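Local coordinates for protein methionyl-tRNA formyltransferase (Clostridium thermocellum, PDB 1ZGH) that probably transfers a formyl group from 10-formyltetrahydrofolate to the amino group of methionine on initiator tRNA, at residues A[81-86]-A[98-103]; A[143-148]-A[178-183]. All coordinates share one frame; numbering follows the deposited sequence.

Contact 1: residues A[81-86]-A[98-103]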
ATOM      1  N   ILE A  81      16.544   2.112   1.809  1.00 24.84           N
ATOM      2  CA  ILE A  81      15.719   1.922   0.621  1.00 24.04           C
ATOM      3  C   ILE A  81      14.279   1.912   1.152  1.00 24.31           C
ATOM      4  O   ILE A  81      13.947   1.104   2.004  1.00 23.97           O
ATOM      5  CB  ILE A  81      16.008   0.621  -0.143  1.00 23.45           C
ATOM      6  CG1 ILE A  81      17.519   0.468  -0.429  1.00 24.13           C
ATOM      7  CG2 ILE A  81      15.172   0.577  -1.444  1.00 23.86           C
ATOM      8  CD1 ILE A  81      17.873  -0.837  -1.089  1.00 23.59           C
ATOM      9  N   LEU A  82      13.483   2.855   0.669  1.00 24.47           N
ATOM     10  CA  LEU A  82      12.154   3.132   1.183  1.00 25.67           C
ATOM     11  C   LEU A  82      11.135   2.647   0.157  1.00 25.34           C
ATOM     12  O   LEU A  82      11.228   3.013  -0.997  1.00 23.54           O
ATOM     13  CB  LEU A  82      11.983   4.646   1.405  1.00 26.15           C
ATOM     14  CG  LEU A  82      13.086   5.252   2.318  1.00 27.89           C
ATOM     15  CD1 LEU A  82      13.140   6.745   2.257  1.00 30.06           C
ATOM     16  CD2 LEU A  82      12.832   4.816   3.719  1.00 28.55           C
ATOM     17  N   PHE A  83      10.142   1.865   0.597  1.00 26.20           N
ATOM     18  CA  PHE A  83       9.124   1.317  -0.300  1.00 26.82           C
ATOM     19  C   PHE A  83       7.703   1.815   0.099  1.00 28.97           C
ATOM     20  O   PHE A  83       7.046   1.160   0.887  1.00 29.99           O
ATOM     21  CB  PHE A  83       9.157  -0.212  -0.224  1.00 25.96           C
ATOM     22  CG  PHE A  83      10.435  -0.847  -0.711  1.00 24.81           C
ATOM     23  CD1 PHE A  83      11.556  -0.968   0.130  1.00 25.24           C
ATOM     24  CD2 PHE A  83      10.513  -1.358  -1.990  1.00 25.37           C
ATOM     25  CE1 PHE A  83      12.727  -1.588  -0.316  1.00 24.97           C
ATOM     26  CE2 PHE A  83      11.680  -1.958  -2.455  1.00 24.97           C
ATOM     27  CZ  PHE A  83      12.781  -2.090  -1.618  1.00 25.45           C
ATOM     28  N   PRO A  84       7.270   3.009  -0.355  1.00 30.24           N
ATOM     29  CA  PRO A  84       5.892   3.446  -0.044  1.00 30.79           C
ATOM     30  C   PRO A  84       4.812   2.509  -0.562  1.00 31.87           C
ATOM     31  O   PRO A  84       3.839   2.244   0.149  1.00 33.48           O
ATOM     32  CB  PRO A  84       5.797   4.797  -0.721  1.00 31.40           C
ATOM     33  CG  PRO A  84       7.206   5.277  -0.776  1.00 30.51           C
ATOM     34  CD  PRO A  84       8.030   4.068  -1.038  1.00 29.55           C
ATOM     35  N   HIS A  85       5.010   2.007  -1.777  1.00 32.40           N
ATOM     36  CA  HIS A  85       4.214   0.939  -2.331  1.00 32.84           C
ATOM     37  C   HIS A  85       4.997   0.169  -3.375  1.00 32.33           C
ATOM     38  O   HIS A  85       5.483   0.716  -4.366  1.00 31.86           O
ATOM     39  CB  HIS A  85       2.921   1.476  -3.009  1.00 33.60           C
ATOM     40  CG  HIS A  85       2.044   0.359  -3.504  1.00 37.37           C
ATOM     41  ND1 HIS A  85       2.117  -0.135  -4.788  1.00 43.37           N
ATOM     42  CD2 HIS A  85       1.211  -0.471  -2.840  1.00 43.41           C
ATOM     43  CE1 HIS A  85       1.303  -1.167  -4.914  1.00 42.22           C
ATOM     44  NE2 HIS A  85       0.735  -1.390  -3.745  1.00 43.48           N
ATOM     45  N   TRP A  86       5.145  -1.115  -3.174  1.00 32.07           N
ATOM     46  CA  TRP A  86       5.934  -1.896  -4.100  1.00 32.83           C
ATOM     47  C   TRP A  86       5.305  -3.254  -4.296  1.00 35.16           C
ATOM     48  O   TRP A  86       5.061  -3.986  -3.345  1.00 34.67           O
ATOM     49  CB  TRP A  86       7.350  -2.047  -3.569  1.00 31.51           C
ATOM     50  CG  TRP A  86       8.375  -2.568  -4.538  1.00 29.11           C
ATOM     51  CD1 TRP A  86       8.969  -3.787  -4.499  1.00 28.71           C
ATOM     52  CD2 TRP A  86       8.951  -1.872  -5.649  1.00 28.09           C
ATOM     53  NE1 TRP A  86       9.864  -3.912  -5.525  1.00 29.01           N
ATOM     54  CE2 TRP A  86       9.887  -2.743  -6.241  1.00 26.97           C
ATOM     55  CE3 TRP A  86       8.782  -0.583  -6.194  1.00 28.87           C
ATOM     56  CZ2 TRP A  86      10.640  -2.388  -7.354  1.00 28.25           C
ATOM     57  CZ3 TRP A  86       9.532  -0.233  -7.320  1.00 28.57           C
ATOM     58  CH2 TRP A  86      10.452  -1.131  -7.880  1.00 29.53           C
ATOM     59  N   PHE A  98      21.154  -4.081   2.546  1.00 24.93           N
ATOM     60  CA  PHE A  98      20.749  -2.688   2.686  1.00 25.68           C
ATOM     61  C   PHE A  98      19.511  -2.649   3.584  1.00 26.24           C
ATOM     62  O   PHE A  98      18.741  -3.614   3.632  1.00 26.72           O
ATOM     63  CB  PHE A  98      20.439  -2.064   1.305  1.00 25.75           C
ATOM     64  CG  PHE A  98      21.592  -2.142   0.348  1.00 26.37           C
ATOM     65  CD1 PHE A  98      21.662  -3.168  -0.589  1.00 28.13           C
ATOM     66  CD2 PHE A  98      22.654  -1.231   0.429  1.00 26.56           C
ATOM     67  CE1 PHE A  98      22.759  -3.273  -1.451  1.00 26.74           C
ATOM     68  CE2 PHE A  98      23.758  -1.328  -0.425  1.00 26.90           C
ATOM     69  CZ  PHE A  98      23.818  -2.352  -1.362  1.00 27.52           C
ATOM     70  N   THR A  99      19.328  -1.541   4.292  1.00 26.03           N
ATOM     71  CA  THR A  99      18.191  -1.375   5.173  1.00 26.09           C
ATOM     72  C   THR A  99      16.987  -1.023   4.336  1.00 25.52           C
ATOM     73  O   THR A  99      16.847   0.094   3.818  1.00 25.50           O
ATOM     74  CB  THR A  99      18.434  -0.316   6.260  1.00 26.43           C
ATOM     75  OG1 THR A  99      19.630  -0.641   6.957  1.00 26.73           O
ATOM     76  CG2 THR A  99      17.305  -0.311   7.264  1.00 28.20           C
ATOM     77  N   CYS A 100      16.109  -2.000   4.198  1.00 25.56           N
ATOM     78  CA  CYS A 100      14.918  -1.848   3.392  1.00 25.40           C
ATOM     79  C   CYS A 100      13.751  -1.583   4.317  1.00 26.38           C
ATOM     80  O   CYS A 100      13.543  -2.340   5.260  1.00 27.31           O
ATOM     81  CB  CYS A 100      14.686  -3.093   2.543  1.00 25.20           C
ATOM     82  SG  CYS A 100      15.874  -3.317   1.221  1.00 25.48           S
ATOM     83  N   VAL A 101      12.992  -0.523   4.018  1.00 25.75           N
ATOM     84  CA  VAL A 101      11.855  -0.082   4.820  1.00 26.01           C
ATOM     85  C   VAL A 101      10.545  -0.172   4.030  1.00 25.48           C
ATOM     86  O   VAL A 101      10.340   0.545   3.064  1.00 25.21           O
ATOM     87  CB  VAL A 101      12.048   1.366   5.307  1.00 25.63           C
ATOM     88  CG1 VAL A 101      10.967   1.750   6.303  1.00 26.05           C
ATOM     89  CG2 VAL A 101      13.442   1.518   5.907  1.00 26.13           C
ATOM     90  N   VAL A 102       9.686  -1.084   4.437  1.00 25.89           N
ATOM     91  CA  VAL A 102       8.338  -1.202   3.884  1.00 26.73           C
ATOM     92  C   VAL A 102       7.338  -0.521   4.814  1.00 26.63           C
ATOM     93  O   VAL A 102       7.507  -0.524   6.020  1.00 25.88           O
ATOM     94  CB  VAL A 102       8.007  -2.704   3.661  1.00 27.58           C
ATOM     95  CG1 VAL A 102       6.491  -2.980   3.660  1.00 29.89           C
ATOM     96  CG2 VAL A 102       8.632  -3.154   2.375  1.00 28.08           C
ATOM     97  N   PHE A 103       6.273   0.030   4.232  1.00 27.58           N
ATOM     98  CA  PHE A 103       5.225   0.724   4.962  1.00 28.74           C
ATOM     99  C   PHE A 103       3.953  -0.080   4.837  1.00 28.97           C
ATOM    100  O   PHE A 103       3.310  -0.056   3.790  1.00 30.42           O
ATOM    101  CB  PHE A 103       5.067   2.137   4.394  1.00 29.27           C
ATOM    102  CG  PHE A 103       6.249   3.000   4.645  1.00 29.72           C
ATOM    103  CD1 PHE A 103       7.312   3.013   3.765  1.00 30.40           C
ATOM    104  CD2 PHE A 103       6.324   3.784   5.786  1.00 29.95           C
ATOM    105  CE1 PHE A 103       8.398   3.811   4.006  1.00 29.82           C
ATOM    106  CE2 PHE A 103       7.402   4.592   6.013  1.00 31.18           C
ATOM    107  CZ  PHE A 103       8.436   4.605   5.138  1.00 29.76           C
TER

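Contact 2: residues A[143-148]-A[178-183]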
ATOM      1  N   ASP A 143      11.242  -6.158  12.068  1.00 28.88           N
ATOM      2  CA  ASP A 143      11.256  -5.230  13.190  1.00 29.26           C
ATOM      3  C   ASP A 143      10.577  -3.918  12.802  1.00 28.76           C
ATOM      4  O   ASP A 143      10.686  -3.462  11.653  1.00 28.77           O
ATOM      5  CB  ASP A 143      12.693  -4.963  13.678  1.00 29.39           C
ATOM      6  CG  ASP A 143      13.393  -6.223  14.192  1.00 30.78           C
ATOM      7  OD1 ASP A 143      12.733  -7.275  14.268  1.00 32.32           O
ATOM      8  OD2 ASP A 143      14.607  -6.157  14.512  1.00 33.36           O
ATOM      9  N   ILE A 144       9.871  -3.326  13.761  1.00 28.35           N
ATOM     10  CA  ILE A 144       9.045  -2.141  13.501  1.00 28.89           C
ATOM     11  C   ILE A 144       9.812  -0.908  13.952  1.00 28.24           C
ATOM     12  O   ILE A 144      10.261  -0.858  15.093  1.00 28.48           O
ATOM     13  CB  ILE A 144       7.705  -2.211  14.288  1.00 28.51           C
ATOM     14  CG1 ILE A 144       6.868  -3.415  13.834  1.00 29.54           C
ATOM     15  CG2 ILE A 144       6.907  -0.923  14.090  1.00 30.18           C
ATOM     16  CD1 ILE A 144       5.755  -3.803  14.804  1.00 29.79           C
ATOM     17  N   PHE A 145       9.963   0.069  13.066  1.00 27.86           N
ATOM     18  CA  PHE A 145      10.569   1.356  13.407  1.00 28.04           C
ATOM     19  C   PHE A 145       9.610   2.213  14.229  1.00 28.16           C
ATOM     20  O   PHE A 145       9.991   2.747  15.274  1.00 27.16           O
ATOM     21  CB  PHE A 145      10.964   2.136  12.146  1.00 28.48           C
ATOM     22  CG  PHE A 145      12.093   1.531  11.368  1.00 28.74           C
ATOM     23  CD1 PHE A 145      13.416   1.804  11.702  1.00 30.34           C
ATOM     24  CD2 PHE A 145      11.836   0.688  10.288  1.00 29.10           C
ATOM     25  CE1 PHE A 145      14.478   1.257  10.948  1.00 29.64           C
ATOM     26  CE2 PHE A 145      12.871   0.134   9.549  1.00 29.43           C
ATOM     27  CZ  PHE A 145      14.197   0.421   9.872  1.00 29.16           C
ATOM     28  N   PHE A 146       8.375   2.363  13.725  1.00 28.23           N
ATOM     29  CA  PHE A 146       7.266   3.075  14.408  1.00 28.05           C
ATOM     30  C   PHE A 146       5.981   3.059  13.531  1.00 27.86           C
ATOM     31  O   PHE A 146       5.997   2.580  12.387  1.00 27.33           O
ATOM     32  CB  PHE A 146       7.660   4.522  14.796  1.00 28.91           C
ATOM     33  CG  PHE A 146       8.071   5.397  13.617  1.00 29.47           C
ATOM     34  CD1 PHE A 146       7.126   6.146  12.927  1.00 31.17           C
ATOM     35  CD2 PHE A 146       9.389   5.472  13.217  1.00 30.76           C
ATOM     36  CE1 PHE A 146       7.491   6.946  11.843  1.00 31.31           C
ATOM     37  CE2 PHE A 146       9.770   6.280  12.144  1.00 32.13           C
ATOM     38  CZ  PHE A 146       8.815   7.007  11.452  1.00 31.27           C
ATOM     39  N   LYS A 147       4.882   3.567  14.092  1.00 27.41           N
ATOM     40  CA  LYS A 147       3.548   3.498  13.496  1.00 27.56           C
ATOM     41  C   LYS A 147       2.875   4.858  13.505  1.00 27.48           C
ATOM     42  O   LYS A 147       3.208   5.701  14.344  1.00 27.19           O
ATOM     43  CB  LYS A 147       2.647   2.523  14.274  1.00 27.94           C
ATOM     44  CG  LYS A 147       3.137   1.087  14.271  1.00 28.69           C
ATOM     45  CD  LYS A 147       2.255   0.169  15.106  1.00 28.38           C
ATOM     46  CE  LYS A 147       2.850  -1.222  15.181  1.00 28.61           C
ATOM     47  NZ  LYS A 147       1.968  -2.169  15.910  1.00 27.66           N
ATOM     48  N   ARG A 148       1.944   5.062  12.568  1.00 27.06           N
ATOM     49  CA  ARG A 148       1.078   6.246  12.538  1.00 28.16           C
ATOM     50  C   ARG A 148      -0.358   5.828  12.222  1.00 28.16           C
ATOM     51  O   ARG A 148      -0.557   4.859  11.490  1.00 28.13           O
ATOM     52  CB  ARG A 148       1.559   7.252  11.484  1.00 28.60           C
ATOM     53  CG  ARG A 148       2.920   7.873  11.766  1.00 29.53           C
ATOM     54  CD  ARG A 148       2.894   8.833  12.941  1.00 34.33           C
ATOM     55  NE  ARG A 148       4.251   9.274  13.306  1.00 35.50           N
ATOM     56  CZ  ARG A 148       4.954   8.856  14.359  1.00 38.01           C
ATOM     57  NH1 ARG A 148       4.467   7.970  15.224  1.00 40.07           N
ATOM     58  NH2 ARG A 148       6.169   9.351  14.574  1.00 40.61           N
ATOM     59  N   LYS A 178      15.679  10.926  12.798  1.00 32.95           N
ATOM     60  CA  LYS A 178      15.926  10.288  14.076  1.00 34.62           C
ATOM     61  C   LYS A 178      16.694   8.976  13.943  1.00 34.45           C
ATOM     62  O   LYS A 178      17.380   8.570  14.876  1.00 33.99           O
ATOM     63  CB  LYS A 178      14.623  10.042  14.809  1.00 34.59           C
ATOM     64  CG  LYS A 178      13.849  11.313  15.106  1.00 37.25           C
ATOM     65  CD  LYS A 178      12.610  10.989  15.932  1.00 37.64           C
ATOM     66  CE  LYS A 178      12.159  12.155  16.809  1.00 40.78           C
ATOM     67  NZ  LYS A 178      11.241  11.703  17.926  1.00 40.95           N
ATOM     68  N   ARG A 179      16.572   8.316  12.791  1.00 34.61           N
ATOM     69  CA  ARG A 179      17.236   7.031  12.541  1.00 35.21           C
ATOM     70  C   ARG A 179      16.985   6.049  13.698  1.00 34.61           C
ATOM     71  O   ARG A 179      17.924   5.552  14.315  1.00 33.77           O
ATOM     72  CB  ARG A 179      18.741   7.247  12.266  1.00 35.34           C
ATOM     73  CG  ARG A 179      18.998   8.071  11.003  1.00 36.03           C
ATOM     74  CD  ARG A 179      20.446   8.447  10.774  1.00 38.98           C
ATOM     75  NE  ARG A 179      21.369   7.310  10.879  1.00 44.14           N
ATOM     76  CZ  ARG A 179      22.196   7.068  11.906  1.00 45.22           C
ATOM     77  NH1 ARG A 179      22.261   7.882  12.965  1.00 47.19           N
ATOM     78  NH2 ARG A 179      22.983   5.991  11.877  1.00 45.72           N
ATOM     79  N   PRO A 180      15.699   5.767  13.992  1.00 34.14           N
ATOM     80  CA  PRO A 180      15.406   4.910  15.136  1.00 33.88           C
ATOM     81  C   PRO A 180      15.761   3.445  14.898  1.00 33.57           C
ATOM     82  O   PRO A 180      15.785   2.981  13.758  1.00 32.88           O
ATOM     83  CB  PRO A 180      13.907   5.082  15.332  1.00 34.15           C
ATOM     84  CG  PRO A 180      13.382   5.414  13.967  1.00 33.75           C
ATOM     85  CD  PRO A 180      14.475   6.213  13.307  1.00 34.32           C
ATOM     86  N   VAL A 181      16.066   2.753  15.990  1.00 32.74           N
ATOM     87  CA  VAL A 181      16.347   1.328  15.974  1.00 32.49           C
ATOM     88  C   VAL A 181      15.005   0.596  15.981  1.00 31.50           C
ATOM     89  O   VAL A 181      14.197   0.816  16.876  1.00 30.83           O
ATOM     90  CB  VAL A 181      17.154   0.910  17.224  1.00 32.27           C
ATOM     91  CG1 VAL A 181      17.314  -0.608  17.285  1.00 33.34           C
ATOM     92  CG2 VAL A 181      18.516   1.613  17.254  1.00 32.66           C
ATOM     93  N   PRO A 182      14.760  -0.283  14.991  1.00 31.48           N
ATOM     94  CA  PRO A 182      13.438  -0.932  14.934  1.00 31.58           C
ATOM     95  C   PRO A 182      13.318  -2.025  15.992  1.00 31.38           C
ATOM     96  O   PRO A 182      14.324  -2.604  16.354  1.00 31.39           O
ATOM     97  CB  PRO A 182      13.395  -1.513  13.514  1.00 31.24           C
ATOM     98  CG  PRO A 182      14.787  -1.788  13.183  1.00 31.62           C
ATOM     99  CD  PRO A 182      15.635  -0.741  13.899  1.00 31.32           C
ATOM    100  N   GLN A 183      12.102  -2.293  16.477  1.00 31.25           N
ATOM    101  CA  GLN A 183      11.881  -3.212  17.608  1.00 31.55           C
ATOM    102  C   GLN A 183      11.123  -4.472  17.181  1.00 30.43           C
ATOM    103  O   GLN A 183      10.176  -4.388  16.415  1.00 29.15           O
ATOM    104  CB  GLN A 183      11.072  -2.500  18.698  1.00 32.39           C
ATOM    105  CG  GLN A 183      11.698  -1.210  19.227  1.00 34.87           C
ATOM    106  CD  GLN A 183      12.999  -1.454  19.972  1.00 37.85           C
ATOM    107  OE1 GLN A 183      13.075  -2.338  20.832  1.00 41.84           O
ATOM    108  NE2 GLN A 183      14.039  -0.667  19.647  1.00 39.78           N
TER

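Contact 1: residues A[81-86]-A[98-103]
The ring of Phe83 takes the carbonyl oxygen of Val101 at its edge, Phe83 CD1 lying 3.5 Å from Val101 O. With CG beside its own backbone N (chi1 -64°), this ring leans back along the neighbouring strand, and CE1 reaches Cys100 CB at 3.8 Å. The Cys100 sulfur also sits at the ring's edge, 5.2 Å from the centroid, in a sulfur-aromatic contact. The same kind of carbonyl contact recurs with the segments exchanged: the CD1 edge of Phe103 meets Phe83 O at 3.4 Å. Within 81-86, Phe83 CE2 lies over one face of the Trp86 indole, offset toward the rim.

Strands 81-83 and 100-103 run parallel, 16° apart. Ile81 N donates to Thr99 O, Val101 N to Ile81 O (2.8 Å) and Phe83 N to Val101 O (2.8 Å). Ile81, Phe83, Cys100 and Val102 share one face of the sheet, where Ile81 CD1 touches both Phe98 CB (3.7 Å) and Cys100 SG. On the other, Leu82 CD2 rests beside Val101 CB at 3.9 Å, on the face packed by helix 156-178, whose Ile172 and Leu175 touch Leu82.

The pair forms the strands of a beta-alpha-beta unit within the formyltransferase domain. Three backbone hydrogen bonds join the strands; Val101 O, besides accepting one of them, lies at an aromatic edge, as does Phe83 O, a weakly polar fit within an otherwise apolar core.

Contact 2: residues A[143-148]-A[178-183]
Pro180 is the first residue of 178-183 to meet the strand, just after Arg179 breaks from the helix with positive phi. Its CG lies at the edge of the Phe146 ring, 4.1 Å from CD2, and its carbonyl oxygen stands in the plane of the Phe145 ring, 3.4 Å from CD1. The side chain of Val181 turns away, but its carbonyl accepts a bond from Gln183 NE2 (3.1 Å), made possible by the bend of the glutamine chain at chi2 (-66°). Pro182 lies over the Phe145 ring in a CH-pi contact, CB 3.8 Å from the centroid and almost on the ring normal; the same CB presses against Asp143 CB at 3.5 Å. Gln183 closes the segment with an antiparallel, hydrogen-bonded pair: Ile144 N to Gln183 O, 2.9 Å, and Gln183 N to Ile144 O, 2.7 Å.

This single bridge fastens the loop leaving helix 156-178 to strand 144-151, an outermost strand of the mixed sheet. Phe145 also packs on Leu175 and Phe146 on Met171 of that helix, while strand 127-134 pairs with 144-151 through backbone bonds such as Phe145 with Ala132.

Contact 1 is buried between inner strands of the mixed sheet; contact 2 lies at the surface, where a loop meets an outermost strand of the same sheet. Strand 127-134 runs between strands 100-104 and 144-151, yet the contacts touch directly: Phe145 CE2 packs on Val101 CG2 at 3.9 Å and its CZ on Thr99 CG2. Helix 156-178 serves both, lying against Leu82 and Phe103 in contact 1 and against Phe145 and Phe146 in contact 2. Regular parallel pairing among apolar side chains characterises the inner site. At the sheet's edge, contact 2 consists of one antiparallel bridge and two prolines against aromatic rings, with Asp143 and Gln183 bringing polar side chains into the contact.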